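Local coordinates for ABC sugar transporter, periplasmic sugar binding protein (Legionella pneumophila subsp. pneumophila, PDB 3ROT) that probably binds a carbohydrate in the periplasm as the solute-binding component of an ABC sugar transporter, at residues A[113-118]-A[241-246]. Numbering follows the deposited sequence.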
loop_
_atom_site.group_PDB
_atom_site.type_symbol
_atom_site.label_atom_id
_atom_site.label_comp_id
_atom_site.label_asym_id
_atom_site.label_seq_id
_atom_site.Cartn_x
_atom_site.Cartn_y
_atom_site.Cartn_z
ATOM N N LEU A 113 23.945 8.053 0.479
ATOM C CA LEU A 113 25.161 7.252 0.411
ATOM C C LEU A 113 25.598 6.864 1.808
ATOM O O LEU A 113 25.791 5.688 2.101
ATOM C CB LEU A 113 26.285 8.036 -0.266
ATOM C CG LEU A 113 27.632 7.314 -0.395
ATOM C CD1 LEU A 113 27.474 6.040 -1.230
ATOM C CD2 LEU A 113 28.642 8.271 -1.042
ATOM N N LEU A 114 25.747 7.858 2.675
ATOM C CA LEU A 114 26.175 7.601 4.037
ATOM C C LEU A 114 25.192 6.702 4.784
ATOM O O LEU A 114 25.609 5.817 5.537
ATOM C CB LEU A 114 26.384 8.924 4.787
ATOM C CG LEU A 114 26.806 8.823 6.256
ATOM C CD1 LEU A 114 28.059 7.955 6.382
ATOM C CD2 LEU A 114 27.050 10.219 6.819
ATOM N N ALA A 115 23.892 6.914 4.575
ATOM C CA ALA A 115 22.877 6.087 5.230
ATOM C C ALA A 115 23.051 4.625 4.820
ATOM O O ALA A 115 22.929 3.721 5.643
ATOM C CB ALA A 115 21.474 6.568 4.859
ATOM N N GLY A 116 23.329 4.398 3.537
ATOM C CA GLY A 116 23.536 3.043 3.054
ATOM C C GLY A 116 24.741 2.411 3.729
ATOM O O GLY A 116 24.680 1.279 4.213
ATOM N N LYS A 117 25.847 3.145 3.773
ATOM C CA LYS A 117 27.061 2.635 4.413
ATOM C C LYS A 117 26.766 2.276 5.854
ATOM O O LYS A 117 27.164 1.218 6.330
ATOM C CB LYS A 117 28.174 3.679 4.399
ATOM C CG LYS A 117 28.669 4.053 3.025
ATOM C CD LYS A 117 29.850 5.013 3.145
ATOM C CE LYS A 117 30.369 5.432 1.773
ATOM N NZ LYS A 117 30.745 4.255 0.937
ATOM N N LYS A 118 26.067 3.171 6.542
ATOM C CA LYS A 118 25.705 2.956 7.933
ATOM C C LYS A 118 24.821 1.723 8.121
ATOM O O LYS A 118 24.975 0.980 9.094
ATOM C CB LYS A 118 24.999 4.197 8.474
ATOM C CG LYS A 118 24.270 3.975 9.784
ATOM C CD LYS A 118 25.218 3.766 10.950
ATOM C CE LYS A 118 24.427 3.497 12.224
ATOM N NZ LYS A 118 23.362 4.529 12.447
ATOM N N TYR A 241 17.216 -4.038 12.071
ATOM C CA TYR A 241 17.518 -2.625 12.204
ATOM C C TYR A 241 16.974 -1.851 11.017
ATOM O O TYR A 241 17.062 -2.298 9.873
ATOM C CB TYR A 241 19.032 -2.440 12.271
ATOM C CG TYR A 241 19.474 -1.102 12.790
ATOM C CD1 TYR A 241 19.538 -0.854 14.160
ATOM C CD2 TYR A 241 19.834 -0.079 11.916
ATOM C CE1 TYR A 241 19.951 0.378 14.648
ATOM C CE2 TYR A 241 20.250 1.161 12.397
ATOM C CZ TYR A 241 20.308 1.377 13.764
ATOM O OH TYR A 241 20.757 2.582 14.249
ATOM N N VAL A 242 16.428 -0.674 11.289
ATOM C CA VAL A 242 15.859 0.154 10.234
ATOM C C VAL A 242 16.326 1.596 10.345
ATOM O O VAL A 242 16.276 2.190 11.421
ATOM C CB VAL A 242 14.321 0.133 10.299
ATOM C CG1 VAL A 242 13.744 1.023 9.224
ATOM C CG2 VAL A 242 13.815 -1.306 10.140
HETATM N N MSE A 243 16.783 2.142 9.224
HETATM C CA MSE A 243 17.248 3.515 9.169
HETATM C C MSE A 243 16.058 4.465 9.206
HETATM O O MSE A 243 15.082 4.278 8.484
HETATM C CB MSE A 243 18.038 3.758 7.882
HETATM C CG MSE A 243 19.284 2.890 7.734
HETATM SE SE MSE A 243 20.469 3.161 9.202
HETATM C CE MSE A 243 21.168 4.886 8.703
ATOM N N ASP A 244 16.139 5.487 10.043
ATOM C CA ASP A 244 15.056 6.455 10.122
ATOM C C ASP A 244 15.518 7.815 9.599
ATOM O O ASP A 244 16.471 8.385 10.121
ATOM C CB ASP A 244 14.570 6.587 11.569
ATOM C CG ASP A 244 13.429 7.577 11.707
ATOM O OD1 ASP A 244 12.640 7.718 10.752
ATOM O OD2 ASP A 244 13.308 8.206 12.772
ATOM N N GLN A 245 14.841 8.318 8.566
ATOM C CA GLN A 245 15.164 9.624 7.980
ATOM C C GLN A 245 14.314 10.740 8.618
ATOM O O GLN A 245 14.494 11.909 8.300
ATOM C CB GLN A 245 14.882 9.639 6.470
ATOM C CG GLN A 245 15.327 8.415 5.698
ATOM C CD GLN A 245 14.962 8.506 4.223
ATOM O OE1 GLN A 245 15.459 9.370 3.509
ATOM N NE2 GLN A 245 14.080 7.615 3.768
ATOM N N GLN A 246 13.392 10.366 9.500
ATOM C CA GLN A 246 12.494 11.320 10.166
ATOM C C GLN A 246 11.699 12.164 9.164
ATOM O O GLN A 246 11.855 13.381 9.111
ATOM C CB GLN A 246 13.273 12.259 11.104
ATOM C CG GLN A 246 13.987 11.540 12.239
ATOM C CD GLN A 246 14.388 12.460 13.371
ATOM O OE1 GLN A 246 15.353 13.225 13.264
ATOM N NE2 GLN A 246 13.641 12.397 14.464
#
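Selenomethionine Met243 reaches across from strand 241-243 to the flank of helix 112-126, where its methyl CE settles between Ala115 and Lys118, one helical turn apart. The setting is one lobe of the two-lobed periplasmic binding protein fold: strand 241-243 is the edge strand of a parallel sheet, and the helix packs beside that edge, running nearly antiparallel to the strand at 173° with 9.7 Å between the axes of the short segments. The closest touch, Met243 CE to Lys118 CG at 3.4 Å, is tight for two carbons. On its other neighbour CE lies 3.7 Å from the backbone O of Ala115 and 4.2 Å from Ala115 CB. The selenium chain gets there by folding, bent at both chi2 (-58°) and chi3 (-75°).

No hydrogen bond joins the segments. Apolar packing makes up most of the contact, and at its margin Lys118 NZ comes within 3.7 Å of Tyr241 OH, the two side chains crossing at about a right angle. Met243 SE also lies in the ring plane of Tyr241, at its edge. Further out, Leu119 and Phe224 touch Met243, and Lys122 makes a cation-pi contact with Tyr241. Backbone bonds to Ser223 and Asp225 hold Met243 in the sheet. Beyond the strand, an Asx turn leads into helix 247-264: Gln246 N donates to Asp244 OD1 at 3.0 Å, approaching from above the carboxylate plane.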